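Side-chain contacts in LysR family transcriptional regulator (Vibrio vulnificus, PDB 5B7H), which probably acts as an OxyR-type, DNA-binding transcription factor of the LysR family, represented here by its regulatory domain: residues V35-I38 with N39-P43; L57-A60 with L61-G64; L211-V214 with V215-L218. The protein carries 1 engineered substitution. One frame throughout, in Å; residues are numbered along the deposited sequence.

How the interactions relate
All three interactions are local, each spanning consecutive residues near the C-terminal end of a helix, so none closes a long loop and none nests in or crosses another. From the N terminus, interaction 1 (35-43) ends helix 27-41 between strands 16-22 and 45-51. Interaction 2 (57-64) ends helix 54-62, whose leucines reach strand 68-73; its nearest atoms stay about 15 Å from interaction 1 and about 11 Å from interaction 3. Interaction 3 (211-218) lies on helix 205-217, close to the C terminus, yet touches interaction 1: Phe42 and Glu37 pack on Val214, and Arg41 pairs with Glu217, joining the first and last helices.

Interaction 1. Residues V35-I38 with N39-P43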
loop_
_atom_site.group_PDB
_atom_site.type_symbol
_atom_site.label_atom_id
_atom_site.label_comp_id
_atom_site.label_asym_id
_atom_site.label_seq_id
_atom_site.Cartn_x
_atom_site.Cartn_y
_atom_site.Cartn_z
ATOM N N VAL A 35 15.603 1.629 5.509
ATOM C CA VAL A 35 16.473 2.077 4.424
ATOM C C VAL A 35 17.271 3.318 4.839
ATOM O O VAL A 35 18.467 3.412 4.552
ATOM C CB VAL A 35 15.643 2.309 3.145
ATOM C CG1 VAL A 35 16.410 3.188 2.106
ATOM C CG2 VAL A 35 15.187 0.971 2.547
ATOM N N GLN A 36 16.638 4.296 5.511
ATOM C CA GLN A 36 17.442 5.438 5.922
ATOM C C GLN A 36 18.548 5.046 6.898
ATOM O O GLN A 36 19.646 5.605 6.852
ATOM C CB GLN A 36 16.556 6.474 6.565
ATOM C CG GLN A 36 15.548 7.076 5.602
ATOM C CD GLN A 36 16.219 7.650 4.354
ATOM O OE1 GLN A 36 17.050 8.551 4.439
ATOM N NE2 GLN A 36 15.830 7.145 3.174
ATOM N N GLU A 37 18.273 4.089 7.788
ATOM C CA GLU A 37 19.296 3.687 8.738
ATOM C C GLU A 37 20.432 2.929 8.051
ATOM O O GLU A 37 21.604 3.204 8.310
ATOM C CB GLU A 37 18.669 2.848 9.845
ATOM C CG GLU A 37 19.632 2.443 10.932
ATOM C CD GLU A 37 19.915 3.545 11.945
ATOM O OE1 GLU A 37 19.716 4.747 11.644
ATOM O OE2 GLU A 37 20.355 3.188 13.058
ATOM N N ILE A 38 20.109 1.974 7.170
ATOM C CA ILE A 38 21.188 1.239 6.503
ATOM C C ILE A 38 21.968 2.098 5.512
ATOM O O ILE A 38 23.191 1.877 5.330
ATOM C CB ILE A 38 20.735 -0.076 5.880
ATOM C CG1 ILE A 38 19.814 0.180 4.716
ATOM C CG2 ILE A 38 20.108 -1.014 6.955
ATOM C CD1 ILE A 38 19.668 -1.133 3.903
ATOM N N ASN A 39 21.332 3.120 4.915
ATOM C CA ASN A 39 22.064 3.989 4.002
ATOM C C ASN A 39 23.279 4.588 4.697
ATOM O O ASN A 39 24.349 4.736 4.091
ATOM C CB ASN A 39 21.147 5.101 3.508
ATOM C CG ASN A 39 20.277 4.683 2.330
ATOM O OD1 ASN A 39 20.413 3.598 1.775
ATOM N ND2 ASN A 39 19.368 5.582 1.957
ATOM N N GLN A 40 23.125 4.946 5.970
ATOM C CA GLN A 40 24.207 5.557 6.723
ATOM C C GLN A 40 25.104 4.512 7.375
ATOM O O GLN A 40 26.341 4.574 7.259
ATOM C CB GLN A 40 23.592 6.452 7.779
ATOM C CG GLN A 40 24.707 7.139 8.585
ATOM C CD GLN A 40 24.175 8.033 9.642
ATOM O OE1 GLN A 40 23.434 7.596 10.520
ATOM N NE2 GLN A 40 24.561 9.300 9.587
ATOM N N ARG A 41 24.505 3.512 8.032
ATOM C CA ARG A 41 25.283 2.608 8.861
ATOM C C ARG A 41 25.936 1.490 8.059
ATOM O O ARG A 41 27.018 1.002 8.446
ATOM C CB ARG A 41 24.395 2.056 9.972
ATOM C CG ARG A 41 23.977 3.148 10.955
ATOM C CD ARG A 41 23.048 2.602 12.039
ATOM N NE ARG A 41 23.559 1.366 12.627
ATOM C CZ ARG A 41 22.921 0.668 13.564
ATOM N NH1 ARG A 41 23.471 -0.448 14.054
ATOM N NH2 ARG A 41 21.734 1.076 13.995
ATOM N N PHE A 42 25.316 1.062 6.969
ATOM C CA PHE A 42 25.820 -0.033 6.147
ATOM C C PHE A 42 25.674 0.381 4.693
ATOM O O PHE A 42 24.854 -0.162 3.948
ATOM C CB PHE A 42 25.058 -1.331 6.435
ATOM C CG PHE A 42 25.086 -1.721 7.885
ATOM C CD1 PHE A 42 26.269 -2.150 8.466
ATOM C CD2 PHE A 42 23.959 -1.631 8.675
ATOM C CE1 PHE A 42 26.322 -2.493 9.817
ATOM C CE2 PHE A 42 24.002 -1.988 10.033
ATOM C CZ PHE A 42 25.184 -2.409 10.598
ATOM N N PRO A 43 26.485 1.331 4.246
ATOM C CA PRO A 43 26.229 1.973 2.956
ATOM C C PRO A 43 26.493 1.087 1.760
ATOM O O PRO A 43 26.096 1.474 0.648
ATOM C CB PRO A 43 27.170 3.189 2.977
ATOM C CG PRO A 43 28.206 2.845 3.992
ATOM C CD PRO A 43 27.560 1.966 5.013
HETATM O O HOH W 1 19.388 8.263 3.133
#
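The bonds Asn39 N to Val35 O (2.9 Å), Arg41 N to Glu37 O and Phe42 N to Ile38 O carry the helical i to i+4 pattern up to Phe42, the first residue to leave helical backbone angles. This is the last turn of helix 27-41, the crossover helix of a beta-alpha-beta unit between strands 16-22 and 45-51 in the periplasmic-binding-protein-like regulatory domain. One helical turn apart on one flank, Glu37 and Arg41 form a salt bridge in the Glu37 conformer described, one of two modelled. Glu37 OE2 lies 2.7 Å from Arg41 NH2 with a nearly straight N-H...O angle of 170°. The acceptor sits in the guanidinium plane at its edge, but the nitrogen meets the carboxylate on its anti side, and the two flat groups are turned 78° apart. A bend at chi2 of Glu37 (79°) brings the carboxylate round to the arginine. The same NH2 has a second acidic partner, Glu217 of helix 205-217, so one nitrogen serves two carboxylates. Next to this pair, Ile38 CG2 approaches the rim of the Phe42 ring, 4.3 Å from CD2, while Arg41 CB lies over one ring face, toward its rim. The opposite flank faces the second subunit: Asn39 ND2 donates to Ala157 O of that chain, and Val35 CG1 approaches the same ND2 at 3.8 Å. A water also joins Asn39 to Gln36, accepting from Asn39 ND2 at 2.9 Å and donating to Gln36 OE1 at 2.7 Å.

Interaction 2. Residues L57-A60 with L61-G64; sequences LLTA and LRHG
Thr59 lays its methyl over one face of the His63 imidazole, with CG2 4.0 Å from the ring centroid and 17° off the normal, which meets the geometry of a CH-pi contact. The methyl is displaced toward the rim, nearest CE1, and the two side chains run side by side in the same direction. With chi1 at -60°, Thr59 places CG2 anti to its own backbone N and turns OG1 back along the helix, where the hydroxyl is hydrogen-bonded to Thr55 O. In the conformer described, one of two modelled, Arg62 bends at chi3 and folds its guanidinium across the backbone. One face of the group lies over Thr59 CA, which sits 3.5 Å above the plane and toward the rim, and Arg62 NH1 comes to 3.8 Å from Leu58 CB. Helix 54-62 ends here in a Schellman motif. Arg62 N still donates to Leu58 O at 2.8 Å and His63 N to Thr59 O at 2.9 Å, whereas Gly64 turns to a positive phi of 73° and sends its N to Leu61 O, 3.1 Å away. Leu61 O also accepts from Arg199 NH1, so this carbonyl has two donors, one from the turn that ends the helix and one from Arg199, far along the chain. On the buried flank the side chains are apolar: Leu58 CD2 and Leu61 CD2 come to 4.5 Å of each other, and both leucines rest, with Leu57, on Leu69 of strand 68-73.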
loop_
_atom_site.group_PDB
_atom_site.type_symbol
_atom_site.label_atom_id
_atom_site.label_comp_id
_atom_site.label_asym_id
_atom_site.label_seq_id
_atom_site.Cartn_x
_atom_site.Cartn_y
_atom_site.Cartn_z
ATOM N N LEU A 57 5.402 -15.254 0.912
ATOM C CA LEU A 57 6.780 -14.942 1.287
ATOM C C LEU A 57 7.488 -16.178 1.810
ATOM O O LEU A 57 8.678 -16.378 1.526
ATOM C CB LEU A 57 6.820 -13.855 2.365
ATOM C CG LEU A 57 6.381 -12.448 1.926
ATOM C CD1 LEU A 57 6.350 -11.510 3.143
ATOM C CD2 LEU A 57 7.338 -11.942 0.842
ATOM N N LEU A 58 6.787 -16.987 2.608
ATOM C CA LEU A 58 7.420 -18.203 3.137
ATOM C C LEU A 58 7.803 -19.170 2.002
ATOM O O LEU A 58 8.877 -19.798 2.034
ATOM C CB LEU A 58 6.496 -18.864 4.186
ATOM C CG LEU A 58 6.550 -18.119 5.546
ATOM C CD1 LEU A 58 5.340 -18.579 6.381
ATOM C CD2 LEU A 58 7.888 -18.382 6.279
ATOM N N THR A 59 6.938 -19.322 0.990
ATOM C CA THR A 59 7.302 -20.168 -0.150
ATOM C C THR A 59 8.547 -19.631 -0.861
ATOM O O THR A 59 9.489 -20.387 -1.146
ATOM C CB THR A 59 6.123 -20.185 -1.098
ATOM O OG1 THR A 59 4.977 -20.714 -0.399
ATOM C CG2 THR A 59 6.446 -21.021 -2.345
ATOM N N ALA A 60 8.603 -18.307 -1.075
ATOM C CA ALA A 60 9.780 -17.741 -1.715
ATOM C C ALA A 60 11.028 -17.933 -0.862
ATOM O O ALA A 60 12.109 -18.246 -1.394
ATOM C CB ALA A 60 9.542 -16.246 -1.937
ATOM N N LEU A 61 10.890 -17.818 0.474
ATOM C CA LEU A 61 12.030 -18.047 1.335
ATOM C C LEU A 61 12.494 -19.497 1.260
ATOM O O LEU A 61 13.702 -19.754 1.157
ATOM C CB LEU A 61 11.642 -17.696 2.779
ATOM C CG LEU A 61 12.778 -17.857 3.806
ATOM C CD1 LEU A 61 13.966 -16.894 3.552
ATOM C CD2 LEU A 61 12.202 -17.782 5.254
ATOM N N ARG A 62 11.551 -20.450 1.342
ATOM C CA ARG A 62 11.904 -21.869 1.245
ATOM C C ARG A 62 12.655 -22.125 -0.044
ATOM O O ARG A 62 13.673 -22.855 -0.061
ATOM C CB ARG A 62 10.608 -22.675 1.223
ATOM C CG ARG A 62 10.058 -22.914 2.621
ATOM C CD ARG A 62 9.014 -24.059 2.688
ATOM N NE ARG A 62 7.929 -23.983 1.715
ATOM C CZ ARG A 62 6.822 -23.235 1.839
ATOM N NH1 ARG A 62 6.603 -22.482 2.920
ATOM N NH2 ARG A 62 5.916 -23.261 0.875
ATOM N N HIS A 63 12.168 -21.515 -1.130
ATOM C CA HIS A 63 12.700 -21.761 -2.472
ATOM C C HIS A 63 13.979 -20.968 -2.753
ATOM O O HIS A 63 14.489 -21.000 -3.873
ATOM C CB HIS A 63 11.626 -21.406 -3.496
ATOM C CG HIS A 63 10.488 -22.394 -3.548
ATOM N ND1 HIS A 63 9.546 -22.382 -4.549
ATOM C CD2 HIS A 63 10.150 -23.425 -2.739
ATOM C CE1 HIS A 63 8.685 -23.370 -4.368
ATOM N NE2 HIS A 63 9.033 -24.026 -3.279
ATOM N N GLY A 64 14.490 -20.214 -1.778
ATOM C CA GLY A 64 15.734 -19.507 -1.955
ATOM C C GLY A 64 15.631 -18.317 -2.873
ATOM O O GLY A 64 16.660 -17.794 -3.318
#

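Interaction 3. Residues L211-V214 with V215-L218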
loop_
_atom_site.group_PDB
_atom_site.type_symbol
_atom_site.label_atom_id
_atom_site.label_comp_id
_atom_site.label_asym_id
_atom_site.label_seq_id
_atom_site.Cartn_x
_atom_site.Cartn_y
_atom_site.Cartn_z
ATOM N N LEU A 211 21.147 -7.212 11.040
ATOM C CA LEU A 211 19.941 -6.580 10.581
ATOM C C LEU A 211 18.888 -6.591 11.677
ATOM O O LEU A 211 18.154 -5.621 11.827
ATOM C CB LEU A 211 19.442 -7.336 9.339
ATOM C CG LEU A 211 18.345 -6.615 8.602
ATOM C CD1 LEU A 211 18.836 -5.242 8.136
ATOM C CD2 LEU A 211 17.912 -7.503 7.391
ATOM N N ALA A 212 18.763 -7.703 12.415
ATOM C CA ALA A 212 17.769 -7.790 13.480
ATOM C C ALA A 212 18.020 -6.716 14.540
ATOM O O ALA A 212 17.057 -6.090 15.015
ATOM C CB ALA A 212 17.828 -9.190 14.132
ATOM N N GLU A 213 19.300 -6.453 14.867
ATOM C CA GLU A 213 19.619 -5.390 15.827
ATOM C C GLU A 213 19.151 -4.035 15.324
ATOM O O GLU A 213 18.568 -3.235 16.087
ATOM C CB GLU A 213 21.125 -5.340 16.067
ATOM C CG GLU A 213 21.698 -6.652 16.594
ATOM C CD GLU A 213 21.194 -6.998 17.978
ATOM O OE1 GLU A 213 20.582 -6.124 18.638
ATOM O OE2 GLU A 213 21.413 -8.156 18.406
ATOM N N VAL A 214 19.388 -3.761 14.036
ATOM C CA VAL A 214 18.959 -2.486 13.448
ATOM C C VAL A 214 17.443 -2.327 13.508
ATOM O O VAL A 214 16.909 -1.295 13.942
ATOM C CB VAL A 214 19.458 -2.389 11.991
ATOM C CG1 VAL A 214 18.867 -1.139 11.349
ATOM C CG2 VAL A 214 20.983 -2.307 11.943
ATOM N N VAL A 215 16.710 -3.376 13.131
ATOM C CA VAL A 215 15.262 -3.301 13.124
ATOM C C VAL A 215 14.736 -3.144 14.536
ATOM O O VAL A 215 13.809 -2.368 14.773
ATOM C CB VAL A 215 14.677 -4.549 12.436
ATOM C CG1 VAL A 215 13.148 -4.566 12.553
ATOM C CG2 VAL A 215 15.113 -4.572 10.989
ATOM N N SER A 216 15.337 -3.862 15.499
ATOM C CA SER A 216 14.895 -3.734 16.885
ATOM C C SER A 216 14.963 -2.284 17.363
ATOM O O SER A 216 14.103 -1.846 18.139
ATOM C CB SER A 216 15.735 -4.668 17.762
ATOM O OG SER A 216 16.964 -4.075 18.148
ATOM N N GLU A 217 15.940 -1.516 16.865
ATOM C CA GLU A 217 16.058 -0.113 17.278
ATOM C C GLU A 217 14.991 0.789 16.649
ATOM O O GLU A 217 14.756 1.897 17.154
ATOM C CB GLU A 217 17.478 0.396 16.978
ATOM C CG GLU A 217 18.567 -0.290 17.808
ATOM C CD GLU A 217 19.950 -0.301 17.116
ATOM O OE1 GLU A 217 20.146 0.446 16.125
ATOM O OE2 GLU A 217 20.844 -1.071 17.555
ATOM N N LEU A 218 14.311 0.337 15.611
ATOM C CA LEU A 218 13.250 1.105 14.967
ATOM C C LEU A 218 11.870 0.837 15.536
ATOM O O LEU A 218 10.904 1.476 15.103
ATOM C CB LEU A 218 13.202 0.740 13.475
ATOM C CG LEU A 218 14.536 1.027 12.782
ATOM C CD1 LEU A 218 14.527 0.439 11.410
ATOM C CD2 LEU A 218 14.808 2.526 12.731
#
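Val215 N to Leu211 O (3.0 Å) and Ser216 N to Ala212 O are regular i to i+4 bonds, followed by a longer Glu217 N to Glu213 O bond of 3.2 Å. One residue on, the pattern shifts: Leu218 N bonds Val215 O at 2.9 Å, while its link to Val214 O is weak at 3.5 Å. These residues carry the C-terminal part of helix 205-217, which packs against helix 27-41 and strands 16-22 and 81-95 of the regulatory domain. In the Ser216 conformer described, one of two modelled, OG stands between the backbone N and carbonyl carbon (chi1 84°) and donates to Glu213 O at 2.7 Å. Hydroxyl and Glu217 N reach that oxygen from the same face of its carbonyl plane. The aliphatic part of Glu217 also leans on it, CG lying 3.4 Å away. On the inner side, Val215 CG2 nestles against Leu211 O at 3.3 Å. The buried side chains point to different parts of the core: Leu211 meets Leu18 and Leu20 of strand 16-22, Val214 packs on Leu34 of helix 27-41, and Val215 reaches Val85 of strand 81-95. Glu213 and Glu217 follow one another along the exposed flank, with Glu213 OE1 5.2 Å from Glu217 OE2. Each carboxylate has its own cationic partner, Arg83 for Glu213 OE2 and Arg41 for Glu217 OE1. The two salt bridges tie the helix to strand 81-95 and helix 27-41, and the arginines would probably offset the like charges of the glutamates.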